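Local atomic coordinates of alpha-L-rhamnosidase (PDB entry 6GSZ), a protein that probably hydrolyses terminal non-reducing alpha-L-rhamnose residues from alpha-L-rhamnosides and carries N-linked glycans. Residues A493-A498 with V532-Q537; G553-W558 with D611-I616; D557-G562 with S627-W632. All coordinates share one frame; numbering follows the deposited sequence.

The three contacts lead outward through the helical 6-hairpin glycosidase domain, from near its interior to its glycosylated surface. The centres of contacts 1 and 2 lie about 11 Å apart, those of contacts 2 and 3 about 7 Å. Helix 530-542 in contact 1 meets helix 598-619 in contact 2, where Trp536 CG rests 3.7 Å from Met612 SD. Contacts 2 and 3 share Asp557 and Trp558 on helix 545-562, and Leu613 CD2 of contact 2 presses to 3.4 Å from Tyr629 CZ of contact 3. The side chain of Val534 in contact 1 is about 12 Å from the bound glucose; contacts 2 and 3 share the sugar carried by Asn628.

Contact 1 of 3, residues A493-A498 with V532-Q537; sequences AWLKDA and VGVPWQ
Leu495 reaches across from helix 488-503 to Val534 and Pro535 on helix 530-542, and the contact is carried by this one leucine. Its CB points at the opposing helix but is itself too far back to touch it. CG lies beside the backbone N and anti to the carbonyl carbon (chi1 -73°), which sends the forked end toward helix 530-542, where the two methyls divide the work. CD1 sits between neighbouring residues, 4.0 Å from Val534 CG1 and 4.0 Å from Pro535 CG. CD2 keeps to the proline, with Pro535 CD at 4.0 Å and Pro535 CG at 4.1 Å, so both methyls lie against the CG-CD side of the pyrrolidine ring. Val534 offers CG1, the methyl anti to its backbone N (chi1 180°).

The surface buried, 143 Å² over both sides, is wholly apolar where the side chains meet, and the backbones stay well apart, with Leu495 CA 8.0 Å from Pro535 CA. Lacking an N-H, Pro535 cannot bond to the preceding turn, and the helix kinks there; the ordinary helical bonds resume with Trp536 N to Val532 O. This is apolar helix-to-helix packing within the (alpha/alpha)6 barrel expected of a six-hairpin glycosidase domain.

Gln551 of helix 545-562 touches both Leu495 and Pro535, making a third helix part of the same packing. Helix 471-484 reaches Trp494 through Ile474, while Asp497 and Lys496 form salt bridges with Arg181 and Asp305, joining helix 488-503 to the loops that hold those two residues.

Contact 2 of 3, residues G553-W558 with D611-I616; sequences GGAKDW and DMLANI. With NAG (2-acetamido-2-deoxy-beta-D-glucopyranose), chain C; NAG (2-acetamido-2-deoxy-beta-D-glucopyranose), chain D.
Ala555 and Lys556 receive the side chain of Leu613, which bridges helices 545-562 and 598-619. The Ala555 methyl points toward the other helix and stops 4.1 Å from Leu613 CD1. One residue on, Lys556 offers its backbone and the root of its side chain: its CA lies 3.9 Å from Leu613 CD2, and its N is 4.0 Å from Leu613 CD1. The leucine gets there because its CG stands anti to the backbone N (chi1 -177°), carrying both methyls into the groove against the backbone of Ala555 and Lys556. Ile616, a turn later, points the same way and touches Leu548 and Tyr552 of helix 545-562.

Beyond its CB, Lys556 leads away from the leucine. The chain runs nearly straight and then bends at its last torsion (chi4 53°), turning NZ to donate at 3.1 Å to O7 of NAG (chain D), carried by Asn628 of helix 623-644. The same ammonium forms a salt bridge with Asp560 and a hydrogen bond with the hydroxyl of Tyr629. Asp557 turns from the contact to a salt bridge with Arg499, and Trp558 gives its NE1 to Asp529.

Helix 598-619 bears a glycan of its own: Asn615 ND2 is bonded covalently to C1 of NAG (chain C), within an Asn-Ile-Ser sequon. A turn earlier, Asp611 OD2 accepts a hydrogen bond from the acetamido N2 of that sugar at 2.9 Å (N-H...O angle 156°), while Met612 CG rests 3.9 Å from its C8.

The chemistry is thus divided, with hydrocarbon packing between the helices and polar bonds to sugars along their rims. The charge of Lys556 is probably balanced chiefly by Asp560, and the hydrogen bond to Asp611 probably limits rotation of the sugar on Asn615.

Contact 3 of 3, residues D557-G562 with S627-W632; sequences DWVDKG and SNYTEW. With NAG (2-acetamido-2-deoxy-beta-D-glucopyranose), chain D; NAG (2-acetamido-2-deoxy-beta-D-glucopyranose), chain B; BMA (beta-D-mannopyranose), chain E; MAN (alpha-D-mannopyranose), chain F.
Tyr629 presents the edge of its ring to Asp560, whose OD1 lies in the ring plane together with O6 of NAG (chain D). One ring face is met near its rim by Asn628 ND2, 3.7 Å above the plane. Trp632 carries C6 of that sugar 3.6 Å over one face, offset toward the rim, and has Asn628 O at its edge.

Tyr629 OH donates to Asp560 OD1 at 2.7 Å, approaching on the syn side and 19° out of the carboxylate plane. The sugar's O6 donates to the same oxygen, also at 2.7 Å. Val559 CG1 adds an apolar touch, 4.2 Å from Tyr629 CE1.

Asn628, with CG anti to its backbone N (chi1 -174°), bears NAG (chain D) on ND2, in an Asn-Tyr-Thr sequon. Farther along the glycan, NAG (chain B) N2 donates to Asp560 O at 2.9 Å, and Lys561 NZ donates to mannose (MAN) O6 at 3.0 Å. Lys561 O also binds a calcium ion, shared with Ser506 O.

Two hydroxyl donors on OD1 and the salt bridge from Lys556 NZ to OD2 would favour an ionised Asp560, and the glycan is held to helix 545-562 as well as to its own helix.

Contact 1 of 3, residues A493-A498 with V532-Q537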
loop_
_atom_site.group_PDB
_atom_site.type_symbol
_atom_site.label_atom_id
_atom_site.label_comp_id
_atom_site.label_asym_id
_atom_site.label_seq_id
_atom_site.Cartn_x
_atom_site.Cartn_y
_atom_site.Cartn_z
ATOM N N ALA A 493 -9.854 2.363 1.558
ATOM C CA ALA A 493 -10.564 1.195 1.032
ATOM C C ALA A 493 -10.324 -0.033 1.926
ATOM O O ALA A 493 -11.282 -0.766 2.300
ATOM C CB ALA A 493 -10.152 0.970 -0.410
ATOM N N TRP A 494 -9.059 -0.266 2.261
ATOM C CA TRP A 494 -8.710 -1.421 3.083
ATOM C C TRP A 494 -9.455 -1.397 4.418
ATOM O O TRP A 494 -9.953 -2.409 4.928
ATOM C CB TRP A 494 -7.202 -1.540 3.229
ATOM C CG TRP A 494 -6.759 -2.762 3.948
ATOM C CD1 TRP A 494 -6.759 -4.038 3.460
ATOM C CD2 TRP A 494 -6.271 -2.866 5.286
ATOM N NE1 TRP A 494 -6.280 -4.906 4.413
ATOM C CE2 TRP A 494 -6.000 -4.225 5.562
ATOM C CE3 TRP A 494 -6.063 -1.932 6.313
ATOM C CZ2 TRP A 494 -5.517 -4.683 6.789
ATOM C CZ3 TRP A 494 -5.605 -2.382 7.528
ATOM C CH2 TRP A 494 -5.348 -3.734 7.774
ATOM N N LEU A 495 -9.480 -0.200 5.048
ATOM C CA LEU A 495 -10.100 -0.063 6.340
ATOM C C LEU A 495 -11.630 -0.199 6.306
ATOM O O LEU A 495 -12.215 -0.632 7.316
ATOM C CB LEU A 495 -9.663 1.239 7.015
ATOM C CG LEU A 495 -8.214 1.223 7.539
ATOM C CD1 LEU A 495 -7.730 2.632 7.805
ATOM C CD2 LEU A 495 -8.115 0.368 8.794
ATOM N N LYS A 496 -12.260 0.118 5.152
ATOM C CA LYS A 496 -13.681 -0.206 5.003
ATOM C C LYS A 496 -13.920 -1.726 5.116
ATOM O O LYS A 496 -14.842 -2.188 5.782
ATOM C CB LYS A 496 -14.197 0.298 3.640
ATOM C CG LYS A 496 -14.314 1.809 3.585
ATOM C CD LYS A 496 -14.760 2.286 2.213
ATOM C CE LYS A 496 -14.978 3.776 2.207
ATOM N NZ LYS A 496 -15.293 4.256 0.840
ATOM N N ASP A 497 -13.042 -2.473 4.457
ATOM C CA ASP A 497 -13.143 -3.949 4.487
ATOM C C ASP A 497 -12.844 -4.458 5.888
ATOM O O ASP A 497 -13.521 -5.370 6.400
ATOM C CB ASP A 497 -12.266 -4.591 3.418
ATOM C CG ASP A 497 -12.798 -4.363 2.007
ATOM O OD1 ASP A 497 -13.954 -3.859 1.867
ATOM O OD2 ASP A 497 -12.033 -4.715 1.055
ATOM N N ALA A 498 -11.852 -3.832 6.563
ATOM C CA ALA A 498 -11.518 -4.274 7.911
ATOM C C ALA A 498 -12.784 -4.166 8.790
ATOM O O ALA A 498 -13.087 -5.051 9.594
ATOM C CB ALA A 498 -10.375 -3.455 8.471
ATOM N N VAL A 532 -7.438 0.310 15.336
ATOM C CA VAL A 532 -7.242 1.605 16.031
ATOM C C VAL A 532 -6.032 2.322 15.434
ATOM O O VAL A 532 -6.079 3.508 15.133
ATOM C CB VAL A 532 -7.061 1.413 17.555
ATOM C CG1 VAL A 532 -6.949 2.770 18.267
ATOM C CG2 VAL A 532 -8.197 0.618 18.175
ATOM N N GLY A 533 -4.917 1.607 15.402
ATOM C CA GLY A 533 -3.611 2.208 15.087
ATOM C C GLY A 533 -3.501 2.735 13.662
ATOM O O GLY A 533 -2.853 3.749 13.374
ATOM N N VAL A 534 -4.021 1.958 12.690
ATOM C CA VAL A 534 -3.896 2.387 11.293
ATOM C C VAL A 534 -4.739 3.658 11.091
ATOM O O VAL A 534 -4.225 4.632 10.545
ATOM C CB VAL A 534 -4.144 1.271 10.269
ATOM C CG1 VAL A 534 -4.004 1.782 8.850
ATOM C CG2 VAL A 534 -3.125 0.167 10.497
ATOM N N PRO A 535 -6.014 3.727 11.526
ATOM C CA PRO A 535 -6.762 4.997 11.531
ATOM C C PRO A 535 -6.051 6.154 12.254
ATOM O O PRO A 535 -6.030 7.285 11.715
ATOM C CB PRO A 535 -8.098 4.631 12.184
ATOM C CG PRO A 535 -8.278 3.182 11.773
ATOM C CD PRO A 535 -6.886 2.607 11.935
ATOM N N TRP A 536 -5.486 5.874 13.432
ATOM C CA TRP A 536 -4.840 6.968 14.170
ATOM C C TRP A 536 -3.700 7.557 13.320
ATOM O O TRP A 536 -3.562 8.777 13.176
ATOM C CB TRP A 536 -4.303 6.445 15.502
ATOM C CG TRP A 536 -3.555 7.457 16.331
ATOM C CD1 TRP A 536 -4.067 8.334 17.222
ATOM C CD2 TRP A 536 -2.143 7.652 16.332
ATOM N NE1 TRP A 536 -3.067 9.063 17.798
ATOM C CE2 TRP A 536 -1.872 8.706 17.235
ATOM C CE3 TRP A 536 -1.105 7.106 15.585
ATOM C CZ2 TRP A 536 -0.574 9.176 17.430
ATOM C CZ3 TRP A 536 0.177 7.570 15.768
ATOM C CH2 TRP A 536 0.433 8.589 16.686
ATOM N N GLN A 537 -2.855 6.685 12.770
ATOM C CA GLN A 537 -1.736 7.108 11.935
ATOM C C GLN A 537 -2.217 7.801 10.647
ATOM O O GLN A 537 -1.537 8.699 10.098
ATOM C CB GLN A 537 -0.738 5.995 11.681
ATOM C CG GLN A 537 0.467 6.416 10.858
ATOM C CD GLN A 537 1.307 7.477 11.546
ATOM O OE1 GLN A 537 1.849 7.217 12.604
ATOM N NE2 GLN A 537 1.463 8.623 10.885
#

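Contact 2 of 3, residues G553-W558 with D611-I616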
loop_
_atom_site.group_PDB
_atom_site.type_symbol
_atom_site.label_atom_id
_atom_site.label_comp_id
_atom_site.label_asym_id
_atom_site.label_seq_id
_atom_site.Cartn_x
_atom_site.Cartn_y
_atom_site.Cartn_z
ATOM N N GLY A 553 -15.940 3.785 14.450
ATOM C CA GLY A 553 -16.724 2.679 15.010
ATOM C C GLY A 553 -15.918 1.392 15.131
ATOM O O GLY A 553 -15.996 0.675 16.136
ATOM N N GLY A 554 -15.046 1.141 14.157
ATOM C CA GLY A 554 -14.177 -0.028 14.243
ATOM C C GLY A 554 -13.262 0.017 15.454
ATOM O O GLY A 554 -13.071 -0.970 16.187
ATOM N N ALA A 555 -12.628 1.184 15.648
ATOM C CA ALA A 555 -11.713 1.379 16.770
ATOM C C ALA A 555 -12.428 1.231 18.123
ATOM O O ALA A 555 -11.956 0.520 18.999
ATOM C CB ALA A 555 -11.039 2.742 16.623
ATOM N N LYS A 556 -13.569 1.888 18.253
ATOM C CA LYS A 556 -14.307 1.856 19.491
ATOM C C LYS A 556 -14.859 0.454 19.795
ATOM O O LYS A 556 -14.758 -0.043 20.918
ATOM C CB LYS A 556 -15.428 2.893 19.470
ATOM C CG LYS A 556 -16.342 2.853 20.689
ATOM C CD LYS A 556 -17.190 4.098 20.818
ATOM C CE LYS A 556 -18.320 4.004 21.831
ATOM N NZ LYS A 556 -17.959 3.571 23.201
ATOM N N ASP A 557 -15.391 -0.235 18.785
ATOM C CA ASP A 557 -15.960 -1.557 19.024
ATOM C C ASP A 557 -14.855 -2.556 19.387
ATOM O O ASP A 557 -15.095 -3.461 20.188
ATOM C CB ASP A 557 -16.721 -2.074 17.808
ATOM C CG ASP A 557 -18.098 -1.469 17.608
ATOM O OD1 ASP A 557 -18.620 -0.821 18.550
ATOM O OD2 ASP A 557 -18.673 -1.657 16.495
ATOM N N TRP A 558 -13.652 -2.396 18.824
ATOM C CA TRP A 558 -12.545 -3.251 19.175
ATOM C C TRP A 558 -12.226 -3.154 20.678
ATOM O O TRP A 558 -12.090 -4.171 21.379
ATOM C CB TRP A 558 -11.329 -2.917 18.332
ATOM C CG TRP A 558 -10.054 -3.534 18.788
ATOM C CD1 TRP A 558 -8.978 -2.879 19.286
ATOM C CD2 TRP A 558 -9.696 -4.925 18.811
ATOM N NE1 TRP A 558 -7.970 -3.739 19.612
ATOM C CE2 TRP A 558 -8.380 -5.019 19.312
ATOM C CE3 TRP A 558 -10.334 -6.120 18.431
ATOM C CZ2 TRP A 558 -7.704 -6.220 19.489
ATOM C CZ3 TRP A 558 -9.663 -7.305 18.618
ATOM C CH2 TRP A 558 -8.352 -7.363 19.087
ATOM N N ASP A 611 -5.316 4.735 24.762
ATOM C CA ASP A 611 -4.793 6.096 24.675
ATOM C C ASP A 611 -5.138 6.705 23.298
ATOM O O ASP A 611 -5.693 7.819 23.174
ATOM C CB ASP A 611 -3.292 6.044 24.866
ATOM C CG ASP A 611 -2.595 7.377 25.019
ATOM O OD1 ASP A 611 -3.182 8.274 25.628
ATOM O OD2 ASP A 611 -1.433 7.458 24.579
ATOM N N MET A 612 -4.894 5.914 22.234
ATOM C CA MET A 612 -5.204 6.380 20.884
ATOM C C MET A 612 -6.704 6.644 20.757
ATOM O O MET A 612 -7.119 7.655 20.128
ATOM C CB MET A 612 -4.772 5.393 19.800
ATOM C CG MET A 612 -3.262 5.362 19.544
ATOM S SD MET A 612 -2.819 4.317 18.149
ATOM C CE MET A 612 -3.163 2.658 18.730
ATOM N N LEU A 613 -7.526 5.761 21.328
ATOM C CA LEU A 613 -8.980 5.926 21.213
ATOM C C LEU A 613 -9.463 7.179 21.992
ATOM O O LEU A 613 -10.340 7.883 21.517
ATOM C CB LEU A 613 -9.693 4.635 21.644
ATOM C CG LEU A 613 -11.224 4.656 21.488
ATOM C CD1 LEU A 613 -11.647 4.890 20.031
ATOM C CD2 LEU A 613 -11.783 3.349 22.024
ATOM N N ALA A 614 -8.885 7.446 23.168
ATOM C CA ALA A 614 -9.157 8.689 23.902
ATOM C C ALA A 614 -8.850 9.887 22.999
ATOM O O ALA A 614 -9.657 10.805 22.904
ATOM C CB ALA A 614 -8.359 8.762 25.183
ATOM N N ASN A 615 -7.672 9.865 22.357
ATOM C CA ASN A 615 -7.195 10.981 21.567
ATOM C C ASN A 615 -8.052 11.168 20.318
ATOM O O ASN A 615 -8.404 12.298 19.961
ATOM C CB ASN A 615 -5.705 10.860 21.279
ATOM C CG ASN A 615 -4.881 11.088 22.528
ATOM O OD1 ASN A 615 -5.415 11.164 23.659
ATOM N ND2 ASN A 615 -3.580 11.176 22.339
ATOM N N ILE A 616 -8.412 10.049 19.666
ATOM C CA ILE A 616 -9.297 10.135 18.495
ATOM C C ILE A 616 -10.655 10.704 18.911
ATOM O O ILE A 616 -11.243 11.538 18.210
ATOM C CB ILE A 616 -9.451 8.738 17.842
ATOM C CG1 ILE A 616 -8.149 8.285 17.194
ATOM C CG2 ILE A 616 -10.619 8.743 16.893
ATOM C CD1 ILE A 616 -8.191 6.779 16.917
HETATM C C1 NAG C . -2.708 11.348 23.468
HETATM C C2 NAG C . -1.281 10.991 23.092
HETATM C C3 NAG C . -0.348 11.221 24.292
HETATM C C4 NAG C . -0.548 12.618 24.843
HETATM C C5 NAG C . -2.024 12.881 25.111
HETATM C C6 NAG C . -2.302 14.303 25.590
HETATM C C7 NAG C . -0.725 9.267 21.460
HETATM C C8 NAG C . -0.745 7.789 21.185
HETATM N N2 NAG C . -1.217 9.636 22.639
HETATM O O3 NAG C . 1.002 11.042 23.863
HETATM O O4 NAG C . 0.156 12.664 26.102
HETATM O O5 NAG C . -2.750 12.675 23.889
HETATM O O6 NAG C . -1.875 15.284 24.611
HETATM O O7 NAG C . -0.324 10.069 20.643
HETATM C C1 NAG D . -16.078 3.171 28.162
HETATM C C2 NAG D . -17.310 3.081 27.203
HETATM C C3 NAG D . -18.037 1.753 27.421
HETATM C C4 NAG D . -17.034 0.586 27.350
HETATM C C5 NAG D . -15.780 0.827 28.153
HETATM C C6 NAG D . -14.682 -0.204 27.887
HETATM C C7 NAG D . -18.207 5.232 26.575
HETATM C C8 NAG D . -19.181 6.329 26.842
HETATM N N2 NAG D . -18.242 4.168 27.370
HETATM O O3 NAG D . -19.078 1.605 26.447
HETATM O O4 NAG D . -17.596 -0.612 27.923
HETATM O O5 NAG D . -15.203 2.138 27.907
HETATM O O6 NAG D . -14.004 0.042 26.635
HETATM O O7 NAG D . -17.352 5.359 25.672
#

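Contact 3 of 3, residues D557-G562 with S627-W632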
loop_
_atom_site.group_PDB
_atom_site.type_symbol
_atom_site.label_atom_id
_atom_site.label_comp_id
_atom_site.label_asym_id
_atom_site.label_seq_id
_atom_site.Cartn_x
_atom_site.Cartn_y
_atom_site.Cartn_z
ATOM N N ASP A 557 -15.391 -0.235 18.785
ATOM C CA ASP A 557 -15.960 -1.557 19.024
ATOM C C ASP A 557 -14.855 -2.556 19.387
ATOM O O ASP A 557 -15.095 -3.461 20.188
ATOM C CB ASP A 557 -16.721 -2.074 17.808
ATOM C CG ASP A 557 -18.098 -1.469 17.608
ATOM O OD1 ASP A 557 -18.620 -0.821 18.550
ATOM O OD2 ASP A 557 -18.673 -1.657 16.495
ATOM N N TRP A 558 -13.652 -2.396 18.824
ATOM C CA TRP A 558 -12.545 -3.251 19.175
ATOM C C TRP A 558 -12.226 -3.154 20.678
ATOM O O TRP A 558 -12.090 -4.171 21.379
ATOM C CB TRP A 558 -11.329 -2.917 18.332
ATOM C CG TRP A 558 -10.054 -3.534 18.788
ATOM C CD1 TRP A 558 -8.978 -2.879 19.286
ATOM C CD2 TRP A 558 -9.696 -4.925 18.811
ATOM N NE1 TRP A 558 -7.970 -3.739 19.612
ATOM C CE2 TRP A 558 -8.380 -5.019 19.312
ATOM C CE3 TRP A 558 -10.334 -6.120 18.431
ATOM C CZ2 TRP A 558 -7.704 -6.220 19.489
ATOM C CZ3 TRP A 558 -9.663 -7.305 18.618
ATOM C CH2 TRP A 558 -8.352 -7.363 19.087
ATOM N N VAL A 559 -12.053 -1.913 21.162
ATOM C CA VAL A 559 -11.712 -1.734 22.563
ATOM C C VAL A 559 -12.887 -2.203 23.435
ATOM O O VAL A 559 -12.683 -2.871 24.458
ATOM C CB VAL A 559 -11.314 -0.292 22.840
ATOM C CG1 VAL A 559 -11.108 -0.003 24.308
ATOM C CG2 VAL A 559 -10.051 0.025 22.066
ATOM N N ASP A 560 -14.113 -1.830 23.059
ATOM C CA ASP A 560 -15.247 -2.075 23.912
ATOM C C ASP A 560 -15.624 -3.570 23.978
ATOM O O ASP A 560 -16.102 -4.036 25.036
ATOM C CB ASP A 560 -16.460 -1.297 23.446
ATOM C CG ASP A 560 -16.357 0.208 23.644
ATOM O OD1 ASP A 560 -15.416 0.665 24.398
ATOM O OD2 ASP A 560 -17.257 0.897 23.092
ATOM N N LYS A 561 -15.553 -4.269 22.837
ATOM C CA LYS A 561 -16.197 -5.579 22.704
ATOM C C LYS A 561 -15.298 -6.659 22.078
ATOM O O LYS A 561 -15.635 -7.855 22.119
ATOM C CB LYS A 561 -17.469 -5.421 21.864
ATOM C CG LYS A 561 -18.525 -4.518 22.477
ATOM C CD LYS A 561 -19.796 -4.394 21.656
ATOM C CE LYS A 561 -20.768 -3.371 22.185
ATOM N NZ LYS A 561 -21.958 -3.283 21.296
ATOM N N GLY A 562 -14.233 -6.241 21.384
ATOM C CA GLY A 562 -13.337 -7.172 20.709
ATOM C C GLY A 562 -12.278 -7.782 21.622
ATOM O O GLY A 562 -12.115 -8.986 21.687
ATOM N N SER A 627 -13.406 11.237 27.809
ATOM C CA SER A 627 -13.200 11.126 29.256
ATOM C C SER A 627 -13.203 9.665 29.711
ATOM O O SER A 627 -12.387 9.292 30.564
ATOM C CB SER A 627 -14.216 11.917 30.023
ATOM O OG SER A 627 -13.911 13.294 29.945
ATOM N N ASN A 628 -14.105 8.845 29.144
ATOM C CA ASN A 628 -14.214 7.456 29.504
ATOM C C ASN A 628 -12.881 6.768 29.234
ATOM O O ASN A 628 -12.354 6.048 30.094
ATOM C CB ASN A 628 -15.268 6.787 28.652
ATOM C CG ASN A 628 -15.558 5.359 29.036
ATOM O OD1 ASN A 628 -15.717 5.023 30.207
ATOM N ND2 ASN A 628 -15.621 4.494 28.040
ATOM N N TYR A 629 -12.328 6.953 28.027
ATOM C CA TYR A 629 -11.084 6.231 27.694
ATOM C C TYR A 629 -9.880 6.776 28.444
ATOM O O TYR A 629 -8.974 6.015 28.776
ATOM C CB TYR A 629 -10.891 6.172 26.177
ATOM C CG TYR A 629 -11.994 5.384 25.500
ATOM C CD1 TYR A 629 -12.258 4.071 25.870
ATOM C CD2 TYR A 629 -12.830 5.965 24.563
ATOM C CE1 TYR A 629 -13.334 3.363 25.340
ATOM C CE2 TYR A 629 -13.889 5.271 23.991
ATOM C CZ TYR A 629 -14.164 3.979 24.422
ATOM O OH TYR A 629 -15.206 3.286 23.876
ATOM N N THR A 630 -9.907 8.086 28.776
ATOM C CA THR A 630 -8.873 8.661 29.623
ATOM C C THR A 630 -8.895 7.972 31.001
ATOM O O THR A 630 -7.805 7.617 31.562
ATOM C CB THR A 630 -9.035 10.183 29.696
ATOM O OG1 THR A 630 -8.844 10.742 28.396
ATOM C CG2 THR A 630 -8.055 10.842 30.642
ATOM N N GLU A 631 -10.098 7.792 31.547
ATOM C CA GLU A 631 -10.339 7.141 32.870
ATOM C C GLU A 631 -9.843 5.687 32.829
ATOM O O GLU A 631 -9.152 5.194 33.722
ATOM C CB GLU A 631 -11.828 7.208 33.246
ATOM C CG GLU A 631 -12.296 8.605 33.676
ATOM C CD GLU A 631 -13.788 8.856 33.880
ATOM O OE1 GLU A 631 -14.596 7.873 33.881
ATOM O OE2 GLU A 631 -14.156 10.059 34.042
ATOM N N TRP A 632 -10.290 4.950 31.807
ATOM C CA TRP A 632 -9.878 3.536 31.637
ATOM C C TRP A 632 -8.359 3.450 31.493
ATOM O O TRP A 632 -7.726 2.568 32.073
ATOM C CB TRP A 632 -10.559 2.893 30.420
ATOM C CG TRP A 632 -11.926 2.362 30.700
ATOM C CD1 TRP A 632 -13.099 3.040 30.827
ATOM C CD2 TRP A 632 -12.247 0.994 30.968
ATOM N NE1 TRP A 632 -14.120 2.188 31.153
ATOM C CE2 TRP A 632 -13.627 0.929 31.248
ATOM C CE3 TRP A 632 -11.497 -0.182 30.961
ATOM C CZ2 TRP A 632 -14.280 -0.277 31.524
ATOM C CZ3 TRP A 632 -12.139 -1.365 31.243
ATOM C CH2 TRP A 632 -13.503 -1.406 31.523
HETATM C C1 NAG D . -16.078 3.171 28.162
HETATM C C2 NAG D . -17.310 3.081 27.203
HETATM C C3 NAG D . -18.037 1.753 27.421
HETATM C C4 NAG D . -17.034 0.586 27.350
HETATM C C5 NAG D . -15.780 0.827 28.153
HETATM C C6 NAG D . -14.682 -0.204 27.887
HETATM C C7 NAG D . -18.207 5.232 26.575
HETATM C C8 NAG D . -19.181 6.329 26.842
HETATM N N2 NAG D . -18.242 4.168 27.370
HETATM O O3 NAG D . -19.078 1.605 26.447
HETATM O O4 NAG D . -17.596 -0.612 27.923
HETATM O O5 NAG D . -15.203 2.138 27.907
HETATM O O6 NAG D . -14.004 0.042 26.635
HETATM O O7 NAG D . -17.352 5.359 25.672
HETATM C C1 NAG B . -18.265 -1.484 27.041
HETATM C C2 NAG B . -18.245 -2.859 27.656
HETATM C C3 NAG B . -19.106 -3.812 26.836
HETATM C C4 NAG B . -20.491 -3.218 26.611
HETATM C C5 NAG B . -20.397 -1.819 26.014
HETATM C C6 NAG B . -21.766 -1.159 25.919
HETATM C C7 NAG B . -16.176 -3.433 28.832
HETATM C C8 NAG B . -14.783 -3.951 28.663
HETATM N N2 NAG B . -16.901 -3.349 27.715
HETATM O O3 NAG B . -19.216 -5.074 27.507
HETATM O O4 NAG B . -21.173 -4.036 25.684
HETATM O O5 NAG B . -19.594 -1.022 26.879
HETATM O O6 NAG B . -21.571 0.184 25.418
HETATM O O7 NAG B . -16.594 -3.063 29.934
HETATM C C1 BMA E . -22.401 -4.609 26.149
HETATM C C2 BMA E . -23.327 -4.930 24.984
HETATM C C3 BMA E . -24.584 -5.638 25.526
HETATM C C4 BMA E . -24.184 -6.861 26.349
HETATM C C5 BMA E . -23.111 -6.561 27.387
HETATM C C6 BMA E . -22.497 -7.850 27.920
HETATM O O2 BMA E . -22.607 -5.773 24.107
HETATM O O3 BMA E . -25.402 -6.106 24.457
HETATM O O4 BMA E . -25.345 -7.326 27.025
HETATM O O5 BMA E . -22.050 -5.769 26.837
HETATM O O6 BMA E . -21.546 -7.468 28.912
HETATM C C1 MAN F . -26.685 -5.450 24.399
HETATM C C2 MAN F . -27.596 -6.254 23.455
HETATM C C3 MAN F . -27.133 -6.076 22.016
HETATM C C4 MAN F . -26.849 -4.616 21.677
HETATM C C5 MAN F . -25.948 -3.948 22.728
HETATM C C6 MAN F . -25.614 -2.478 22.468
HETATM O O2 MAN F . -28.969 -5.813 23.501
HETATM O O3 MAN F . -28.164 -6.518 21.122
HETATM O O4 MAN F . -26.209 -4.625 20.395
HETATM O O5 MAN F . -26.552 -4.069 24.030
HETATM O O6 MAN F . -24.274 -2.188 22.945
#